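Local coordinates for sulfate transporter/antisigma-factor antagonist STAS (Planctomyces limnophilus, PDB 3T6O), which probably acts as an anti-sigma-factor antagonist, a STAS-domain protein of the kind that frees a sigma factor from its inhibitor, at residues E12-V17 against K112-L116; M4-V9 against Q34-F39; M43-R49 against R75-Q81. One frame throughout, in Å; residues are numbered along the deposited sequence.

The three contacts cover a single STAS domain, whose mixed sheet carries helices on both faces. Contact 1 fastens helix 112-118 to the hairpin of strands 8-12 and 15-19 on one face of the sheet, while contacts 2 and 3 involve helices 29-41 and 63-76 on the other face. Contacts 1 and 2, with centres about 19 Å apart, meet through the hairpin itself, where Thr16 CG2 packs 3.6 Å from Val9 CG1. Contact 3 lies wholly between the two segments of contact 1 in the sequence; their centres are about 15 Å apart and their nearest atoms about 5 Å. Contact 2 is complete before the first segment of contact 3 begins, and their centres lie about 20 Å apart.

Contact 1 of 3, residues E12-V17 against K112-L116; sequences EAQVTV and KQEAL
Glu12 sets its CG beside the backbone N (chi1 -56°) and then runs extended toward Lys112, whose chain leaves with CG anti to N and bends at chi3 (61°) to bring the ammonium up to the two carboxylate oxygens. The two side chains meet at about a right angle. Here the last helix of the STAS fold packs against a beta hairpin: a type I' turn from Glu12 to Val15 links strands 8-12 and 15-19, and helix 112-118 lies along one face, with the short segments 15-17 and 112-116 nearly antiparallel at 157°.

Lys112 NZ gives its stronger hydrogen bond to the syn lone pair of Glu12 OE2, at 2.8 Å, and a weak one to Glu12 OE1 at 3.1 Å. Glu12 OE2 also bonds to Thr10 OG1, which helps fix the turn of the carboxylate.

Away from the ion pair the contact is apolar. One methyl of Leu116, CD2, presses on Val15 at its branch point, 3.6 Å from Val15 CB and nearly as close to both of that valine's methyls. Val17 CG1 rests against the aliphatic part of Lys112, 3.9 Å from its CD. On the next strand of the sheet, 50-54, Leu52 is touched by Lys112 and Ala115. At the turn itself a water donates to two backbone carbonyls, 3.0 Å to Ala13 O and 2.9 Å to Leu116 O.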
loop_
_atom_site.group_PDB
_atom_site.type_symbol
_atom_site.label_atom_id
_atom_site.label_comp_id
_atom_site.label_asym_id
_atom_site.label_seq_id
_atom_site.Cartn_x
_atom_site.Cartn_y
_atom_site.Cartn_z
ATOM N N GLU A 12 14.419 -17.921 21.568
ATOM C CA GLU A 12 15.006 -19.238 21.506
ATOM C C GLU A 12 16.284 -19.126 20.694
ATOM O O GLU A 12 16.254 -18.744 19.534
ATOM C CB GLU A 12 14.001 -20.210 20.869
ATOM C CG GLU A 12 12.667 -20.247 21.595
ATOM C CD GLU A 12 11.703 -21.324 21.048
ATOM O OE1 GLU A 12 12.167 -22.455 20.766
ATOM O OE2 GLU A 12 10.489 -21.038 20.935
ATOM N N ALA A 13 17.409 -19.411 21.313
ATOM C CA ALA A 13 18.700 -19.428 20.609
ATOM C C ALA A 13 18.961 -18.126 19.790
ATOM O O ALA A 13 19.404 -18.165 18.639
ATOM C CB ALA A 13 18.748 -20.654 19.687
ATOM N N GLN A 14 18.680 -16.982 20.399
ATOM C CA GLN A 14 18.942 -15.663 19.785
ATOM C C GLN A 14 18.039 -15.306 18.649
ATOM O O GLN A 14 18.301 -14.363 17.923
ATOM C CB GLN A 14 20.406 -15.473 19.390
ATOM C CG GLN A 14 21.264 -15.717 20.578
ATOM C CD GLN A 14 22.649 -15.160 20.463
ATOM O OE1 GLN A 14 22.850 -13.958 20.338
ATOM N NE2 GLN A 14 23.606 -16.018 20.549
ATOM N N VAL A 15 16.937 -16.034 18.554
ATOM C CA VAL A 15 15.935 -15.801 17.558
ATOM C C VAL A 15 14.633 -15.481 18.282
ATOM O O VAL A 15 14.337 -16.091 19.306
ATOM C CB VAL A 15 15.764 -17.049 16.647
ATOM C CG1 VAL A 15 14.565 -16.871 15.675
ATOM C CG2 VAL A 15 17.091 -17.336 15.888
ATOM N N THR A 16 13.897 -14.486 17.775
ATOM C CA THR A 16 12.601 -14.151 18.298
ATOM C C THR A 16 11.631 -14.992 17.511
ATOM O O THR A 16 11.531 -14.839 16.273
ATOM C CB THR A 16 12.270 -12.653 18.083
ATOM O OG1 THR A 16 13.183 -11.827 18.822
ATOM C CG2 THR A 16 10.829 -12.345 18.526
ATOM N N VAL A 17 10.912 -15.853 18.194
ATOM C CA VAL A 17 10.071 -16.808 17.530
ATOM C C VAL A 17 8.656 -16.342 17.732
ATOM O O VAL A 17 8.247 -16.103 18.852
ATOM C CB VAL A 17 10.235 -18.256 18.105
ATOM C CG1 VAL A 17 9.282 -19.224 17.400
ATOM C CG2 VAL A 17 11.702 -18.786 17.965
ATOM N N LYS A 112 10.632 -25.827 13.265
ATOM C CA LYS A 112 11.329 -24.856 14.091
ATOM C C LYS A 112 12.762 -25.278 14.423
ATOM O O LYS A 112 13.691 -24.451 14.368
ATOM C CB LYS A 112 10.572 -24.607 15.406
ATOM C CG LYS A 112 11.293 -23.562 16.268
ATOM C CD LYS A 112 10.446 -22.968 17.380
ATOM C CE LYS A 112 9.969 -23.992 18.389
ATOM N NZ LYS A 112 9.435 -23.235 19.593
ATOM N N GLN A 113 12.928 -26.544 14.813
ATOM C CA GLN A 113 14.252 -27.083 15.156
ATOM C C GLN A 113 15.224 -26.893 14.006
ATOM O O GLN A 113 16.324 -26.385 14.210
ATOM C CB GLN A 113 14.171 -28.543 15.539
ATOM C CG GLN A 113 15.496 -29.176 15.992
ATOM C CD GLN A 113 15.242 -30.537 16.675
ATOM O OE1 GLN A 113 14.790 -30.580 17.834
ATOM N NE2 GLN A 113 15.529 -31.640 15.967
ATOM N N GLU A 114 14.799 -27.236 12.791
ATOM C CA GLU A 114 15.638 -27.031 11.614
ATOM C C GLU A 114 15.931 -25.555 11.380
ATOM O O GLU A 114 17.058 -25.168 11.029
ATOM C CB GLU A 114 14.967 -27.580 10.352
ATOM C CG GLU A 114 14.873 -29.054 10.331
ATOM C CD GLU A 114 14.230 -29.593 9.044
ATOM O OE1 GLU A 114 13.817 -28.785 8.133
ATOM O OE2 GLU A 114 14.153 -30.834 8.982
ATOM N N ALA A 115 14.915 -24.731 11.558
ATOM C CA ALA A 115 15.091 -23.297 11.331
ATOM C C ALA A 115 16.121 -22.719 12.306
ATOM O O ALA A 115 17.101 -22.094 11.880
ATOM C CB ALA A 115 13.785 -22.572 11.411
ATOM N N LEU A 116 15.951 -23.045 13.587
ATOM C CA LEU A 116 16.863 -22.574 14.619
ATOM C C LEU A 116 18.325 -22.987 14.433
ATOM O O LEU A 116 19.190 -22.151 14.595
ATOM C CB LEU A 116 16.371 -22.908 16.013
ATOM C CG LEU A 116 15.088 -22.207 16.444
ATOM C CD1 LEU A 116 14.692 -22.813 17.817
ATOM C CD2 LEU A 116 15.174 -20.622 16.472
HETATM O O HOH W 1 20.073 -20.222 16.513
#

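Contact 2 of 3, residues M4-V9 against Q34-F39; sequences MADIRV and QIASTF
Asp6 and Thr38 reach for each other from opposite directions, and their meeting pins the N-terminal lead-in of the STAS sheet to helix 29-41. Thr38 OG1 donates to the syn lone pair of Asp6 OD2, a short bond of 2.5 Å. The other carboxylate oxygen, Asp6 OD1, takes a weak bond from the neighbouring Ile7 N.

Ile7 enters the core differently. With CG1 between the backbone N and the carbonyl carbon (chi1 49°), it runs alongside Thr38, pointing the other way, CG1 lying 3.8 Å from Thr38 CG2. Its CD1 continues to the backbone of Phe39, 3.6 Å from CA, and lies near the plane of that ring at its edge. The Ile7 and Ile35 side chains cross at about a right angle, with Ile7 CG2 4.0 Å from Ile35 CD1. Beyond them, Ile35 and Phe39 pack on Leu68 of helix 63-76.

The helix is kinked here, and a water occupies the break, donating also to Asp6 OD1. It accepts from Thr38 N at 2.8 Å and donates to Gln34 O at 2.9 Å, standing in for the missing bond from Thr38 N to Gln34 O.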
loop_
_atom_site.group_PDB
_atom_site.type_symbol
_atom_site.label_atom_id
_atom_site.label_comp_id
_atom_site.label_asym_id
_atom_site.label_seq_id
_atom_site.Cartn_x
_atom_site.Cartn_y
_atom_site.Cartn_z
HETATM N N MSE A 4 -8.576 -11.387 24.932
HETATM C CA MSE A 4 -8.325 -11.488 23.480
HETATM C C MSE A 4 -7.048 -12.305 23.136
HETATM O O MSE A 4 -5.963 -12.064 23.672
HETATM C CB MSE A 4 -8.316 -10.078 22.831
HETATM C CG MSE A 4 -9.087 -9.944 21.487
HETATM SE SE MSE A 4 -11.022 -10.422 21.551
HETATM C CE MSE A 4 -10.849 -12.321 20.926
ATOM N N ALA A 5 -7.185 -13.278 22.245
ATOM C CA ALA A 5 -6.056 -14.116 21.871
ATOM C C ALA A 5 -4.940 -13.288 21.202
ATOM O O ALA A 5 -5.183 -12.242 20.597
ATOM C CB ALA A 5 -6.518 -15.234 20.951
ATOM N N ASP A 6 -3.709 -13.750 21.312
ATOM C CA ASP A 6 -2.597 -13.026 20.717
ATOM C C ASP A 6 -1.544 -14.028 20.260
ATOM O O ASP A 6 -1.613 -15.189 20.625
ATOM C CB ASP A 6 -2.048 -12.026 21.739
ATOM C CG ASP A 6 -1.296 -10.851 21.095
ATOM O OD1 ASP A 6 -1.257 -10.712 19.834
ATOM O OD2 ASP A 6 -0.712 -10.083 21.881
ATOM N N ILE A 7 -0.624 -13.602 19.401
ATOM C CA ILE A 7 0.500 -14.458 19.072
ATOM C C ILE A 7 1.266 -14.696 20.363
ATOM O O ILE A 7 1.078 -13.985 21.308
ATOM C CB ILE A 7 1.458 -13.839 18.015
ATOM C CG1 ILE A 7 1.830 -12.407 18.387
ATOM C CG2 ILE A 7 0.862 -13.966 16.604
ATOM C CD1 ILE A 7 2.967 -11.828 17.567
ATOM N N ARG A 8 2.119 -15.702 20.378
ATOM C CA ARG A 8 3.078 -15.815 21.469
ATOM C C ARG A 8 4.482 -15.597 20.956
ATOM O O ARG A 8 4.868 -16.014 19.867
ATOM C CB ARG A 8 2.945 -17.101 22.270
ATOM C CG ARG A 8 2.665 -18.355 21.503
ATOM C CD ARG A 8 3.037 -19.602 22.364
ATOM N NE ARG A 8 3.223 -20.810 21.550
ATOM C CZ ARG A 8 4.416 -21.312 21.263
ATOM N NH1 ARG A 8 4.524 -22.405 20.508
ATOM N NH2 ARG A 8 5.498 -20.693 21.728
ATOM N N VAL A 9 5.243 -14.831 21.721
ATOM C CA VAL A 9 6.579 -14.427 21.309
ATOM C C VAL A 9 7.548 -15.107 22.268
ATOM O O VAL A 9 7.453 -14.911 23.455
ATOM C CB VAL A 9 6.760 -12.894 21.352
ATOM C CG1 VAL A 9 8.193 -12.502 21.012
ATOM C CG2 VAL A 9 5.733 -12.136 20.379
ATOM N N GLN A 34 -5.653 -7.940 15.361
ATOM C CA GLN A 34 -5.504 -8.346 16.765
ATOM C C GLN A 34 -4.050 -8.527 17.138
ATOM O O GLN A 34 -3.692 -8.266 18.250
ATOM C CB GLN A 34 -6.209 -9.669 17.070
ATOM C CG GLN A 34 -7.714 -9.621 17.206
ATOM C CD GLN A 34 -8.275 -11.042 17.453
ATOM O OE1 GLN A 34 -7.913 -11.715 18.439
ATOM N NE2 GLN A 34 -9.118 -11.508 16.548
ATOM N N ILE A 35 -3.222 -8.987 16.217
ATOM C CA ILE A 35 -1.867 -9.419 16.545
ATOM C C ILE A 35 -0.794 -8.415 16.133
ATOM O O ILE A 35 0.372 -8.581 16.493
ATOM C CB ILE A 35 -1.534 -10.788 15.909
ATOM C CG1 ILE A 35 -1.393 -10.687 14.383
ATOM C CG2 ILE A 35 -2.579 -11.831 16.305
ATOM C CD1 ILE A 35 -1.034 -12.039 13.683
ATOM N N ALA A 36 -1.190 -7.371 15.399
ATOM C CA ALA A 36 -0.228 -6.472 14.727
ATOM C C ALA A 36 0.690 -5.807 15.709
ATOM O O ALA A 36 1.912 -5.781 15.515
ATOM C CB ALA A 36 -0.955 -5.410 13.889
ATOM N N SER A 37 0.095 -5.330 16.796
ATOM C CA SER A 37 0.822 -4.611 17.822
ATOM C C SER A 37 1.901 -5.445 18.556
ATOM O O SER A 37 3.064 -5.032 18.686
ATOM C CB SER A 37 -0.196 -3.994 18.789
ATOM O OG SER A 37 0.466 -3.438 19.881
ATOM N N THR A 38 1.538 -6.629 19.000
ATOM C CA THR A 38 2.508 -7.525 19.623
ATOM C C THR A 38 3.577 -7.926 18.603
ATOM O O THR A 38 4.754 -7.914 18.901
ATOM C CB THR A 38 1.763 -8.754 20.234
ATOM O OG1 THR A 38 0.838 -8.247 21.182
ATOM C CG2 THR A 38 2.675 -9.717 20.965
ATOM N N PHE A 39 3.162 -8.238 17.377
ATOM C CA PHE A 39 4.077 -8.627 16.358
ATOM C C PHE A 39 5.125 -7.559 16.049
ATOM O O PHE A 39 6.357 -7.823 16.042
ATOM C CB PHE A 39 3.292 -9.000 15.112
ATOM C CG PHE A 39 4.144 -9.314 13.947
ATOM C CD1 PHE A 39 4.806 -10.532 13.877
ATOM C CD2 PHE A 39 4.298 -8.419 12.908
ATOM C CE1 PHE A 39 5.622 -10.848 12.784
ATOM C CE2 PHE A 39 5.102 -8.726 11.805
ATOM C CZ PHE A 39 5.785 -9.929 11.752
HETATM O O HOH W 2 -1.130 -7.463 19.451
#

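Contact 3 of 3, residues M43-R49 against R75-Q81; sequences MQGAQPR and RIKEDQQ
The two backbones come close at three places: Met43 CA is 6.5 Å from Arg75 CA, Arg49 CA is 6.3 Å from Ile76 CA, and Pro48 CA is 5.4 Å from Gln81 CA. In the irregular loop 43-49, which has a cis peptide before Pro48, Gly45 and Ala46 bulge away, while 75-81 comes off helix 63-76 through a type I turn from Ile76 to Asp79.

Arg49 and Asp79 carry the contact. The arginine chain bends at chi3 (-82°), laying its guanidinium side-on to the carboxylate with the two planes 34° apart. Arg49 NE bonds Asp79 OD2 at 3.0 Å and Arg49 NH2 bonds Asp79 OD1, also at 3.0 Å, each from the syn side and somewhat out of the carboxylate plane. Asp79 OD2 offers its anti lone pair to Arg49 N as well, 3.1 Å away. At the other end Arg49 NH1 donates to Met43 O at 3.0 Å, in the carbonyl plane, so the loop is tied back on itself. Ile76 CA sits over the centre of one guanidinium face, 4.0 Å above its plane. A leucine in place of this arginine would probably leave the Asp79 carboxylate without its charged mate and Met43 O without this donor.

Ile76 CG2 packs against Met43 O, and a water links Gln44 OE1 to Arg75 O. The guanidinium of Arg75 turns outward to Glu95 of a second subunit. Inward, Met43 and Ile76 both rest on Val51 of strand 50-54, and Arg49 pairs its backbone with Val83 where strands 50-54 and 83-87 begin side by side.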
loop_
_atom_site.group_PDB
_atom_site.type_symbol
_atom_site.label_atom_id
_atom_site.label_comp_id
_atom_site.label_asym_id
_atom_site.label_seq_id
_atom_site.Cartn_x
_atom_site.Cartn_y
_atom_site.Cartn_z
HETATM N N MSE A 43 9.708 -6.813 16.867
HETATM C CA MSE A 43 10.696 -6.675 15.817
HETATM C C MSE A 43 11.907 -5.840 16.234
HETATM O O MSE A 43 12.662 -5.385 15.389
HETATM C CB MSE A 43 10.047 -6.014 14.596
HETATM C CG MSE A 43 8.976 -6.852 13.888
HETATM SE SE MSE A 43 9.514 -8.558 13.215
HETATM C CE MSE A 43 8.722 -9.720 14.576
ATOM N N GLN A 44 12.075 -5.540 17.510
ATOM C CA GLN A 44 13.215 -4.721 17.929
ATOM C C GLN A 44 14.311 -5.657 18.496
ATOM O O GLN A 44 14.244 -6.852 18.315
ATOM C CB GLN A 44 12.713 -3.606 18.840
ATOM C CG GLN A 44 11.762 -2.563 18.026
ATOM C CD GLN A 44 12.468 -1.927 16.763
ATOM O OE1 GLN A 44 11.943 -1.951 15.610
ATOM N NE2 GLN A 44 13.684 -1.401 16.985
ATOM N N GLY A 45 15.381 -5.167 19.056
ATOM C CA GLY A 45 16.435 -6.111 19.453
ATOM C C GLY A 45 17.773 -5.681 18.927
ATOM O O GLY A 45 17.857 -4.999 17.919
ATOM N N ALA A 46 18.829 -6.076 19.624
ATOM C CA ALA A 46 20.174 -5.773 19.187
ATOM C C ALA A 46 20.428 -6.423 17.841
ATOM O O ALA A 46 19.994 -7.547 17.601
ATOM C CB ALA A 46 21.223 -6.262 20.225
ATOM N N GLN A 47 21.061 -5.654 16.957
ATOM C CA GLN A 47 21.674 -6.117 15.692
ATOM C C GLN A 47 22.634 -7.287 15.924
ATOM O O GLN A 47 23.381 -7.277 16.890
ATOM C CB GLN A 47 22.494 -4.962 15.065
ATOM C CG GLN A 47 21.777 -4.019 14.036
ATOM C CD GLN A 47 20.521 -3.313 14.546
ATOM O OE1 GLN A 47 19.651 -3.933 15.167
ATOM N NE2 GLN A 47 20.389 -2.029 14.221
ATOM N N PRO A 48 22.587 -8.335 15.080
ATOM C CA PRO A 48 21.640 -8.646 14.006
ATOM C C PRO A 48 20.356 -9.268 14.580
ATOM O O PRO A 48 20.417 -10.138 15.425
ATOM C CB PRO A 48 22.399 -9.701 13.203
ATOM C CG PRO A 48 23.115 -10.486 14.267
ATOM C CD PRO A 48 23.450 -9.494 15.370
ATOM N N ARG A 49 19.206 -8.821 14.106
ATOM C CA ARG A 49 17.942 -9.362 14.555
ATOM C C ARG A 49 17.578 -10.539 13.691
ATOM O O ARG A 49 17.622 -10.456 12.453
ATOM C CB ARG A 49 16.835 -8.323 14.425
ATOM C CG ARG A 49 16.863 -7.266 15.494
ATOM C CD ARG A 49 15.921 -6.078 15.190
ATOM N NE ARG A 49 16.562 -5.169 14.281
ATOM C CZ ARG A 49 16.043 -4.022 13.863
ATOM N NH1 ARG A 49 14.840 -3.628 14.266
ATOM N NH2 ARG A 49 16.754 -3.276 13.040
ATOM N N ARG A 75 11.222 -3.717 9.166
ATOM C CA ARG A 75 11.816 -3.242 10.395
ATOM C C ARG A 75 13.150 -3.909 10.673
ATOM O O ARG A 75 14.032 -3.288 11.256
ATOM C CB ARG A 75 10.863 -3.423 11.595
ATOM C CG ARG A 75 9.867 -2.275 11.692
ATOM C CD ARG A 75 8.617 -2.689 12.385
ATOM N NE ARG A 75 7.704 -1.575 12.603
ATOM C CZ ARG A 75 6.888 -1.085 11.672
ATOM N NH1 ARG A 75 6.864 -1.606 10.458
ATOM N NH2 ARG A 75 6.078 -0.106 11.971
ATOM N N ILE A 76 13.315 -5.158 10.281
ATOM C CA ILE A 76 14.586 -5.807 10.570
ATOM C C ILE A 76 15.554 -5.928 9.374
ATOM O O ILE A 76 16.733 -6.167 9.581
ATOM C CB ILE A 76 14.368 -7.145 11.251
ATOM C CG1 ILE A 76 14.071 -8.221 10.273
ATOM C CG2 ILE A 76 13.216 -7.114 12.370
ATOM C CD1 ILE A 76 14.066 -9.514 10.972
ATOM N N LYS A 77 15.075 -5.703 8.149
ATOM C CA LYS A 77 15.865 -6.017 6.954
ATOM C C LYS A 77 17.132 -5.193 6.763
ATOM O O LYS A 77 18.021 -5.645 6.048
ATOM C CB LYS A 77 15.031 -5.918 5.678
ATOM C CG LYS A 77 14.791 -4.513 5.181
ATOM C CD LYS A 77 13.982 -4.501 3.888
ATOM C CE LYS A 77 14.236 -3.221 3.077
ATOM N NZ LYS A 77 15.321 -3.473 2.052
ATOM N N GLU A 78 17.280 -4.021 7.369
ATOM C CA GLU A 78 18.556 -3.339 7.129
ATOM C C GLU A 78 19.760 -3.860 7.949
ATOM O O GLU A 78 20.891 -3.430 7.720
ATOM C CB GLU A 78 18.423 -1.814 7.183
ATOM C CG GLU A 78 17.562 -1.205 6.031
ATOM C CD GLU A 78 17.997 -1.648 4.621
ATOM O OE1 GLU A 78 19.174 -1.395 4.237
ATOM O OE2 GLU A 78 17.145 -2.227 3.896
ATOM N N ASP A 79 19.539 -4.793 8.881
ATOM C CA ASP A 79 20.660 -5.406 9.572
ATOM C C ASP A 79 21.435 -6.300 8.595
ATOM O O ASP A 79 20.846 -7.147 7.930
ATOM C CB ASP A 79 20.168 -6.269 10.737
ATOM C CG ASP A 79 19.386 -5.486 11.753
ATOM O OD1 ASP A 79 19.247 -4.245 11.620
ATOM O OD2 ASP A 79 18.892 -6.127 12.685
ATOM N N GLN A 80 22.746 -6.145 8.514
ATOM C CA GLN A 80 23.507 -6.925 7.533
ATOM C C GLN A 80 23.365 -8.443 7.696
ATOM O O GLN A 80 23.317 -9.179 6.690
ATOM C CB GLN A 80 25.003 -6.558 7.552
ATOM C CG GLN A 80 25.331 -5.361 6.684
ATOM C CD GLN A 80 26.705 -4.786 7.009
ATOM O OE1 GLN A 80 27.703 -5.081 6.327
ATOM N NE2 GLN A 80 26.770 -3.979 8.070
ATOM N N GLN A 81 23.339 -8.921 8.937
ATOM C CA GLN A 81 23.132 -10.353 9.138
ATOM C C GLN A 81 21.765 -10.663 9.752
ATOM O O GLN A 81 21.579 -11.711 10.319
ATOM C CB GLN A 81 24.297 -10.977 9.920
ATOM C CG GLN A 81 25.572 -11.108 9.060
ATOM C CD GLN A 81 26.838 -10.769 9.829
ATOM O OE1 GLN A 81 26.855 -9.813 10.623
ATOM N NE2 GLN A 81 27.907 -11.545 9.603
HETATM O O HOH W 3 13.322 -0.855 12.937
#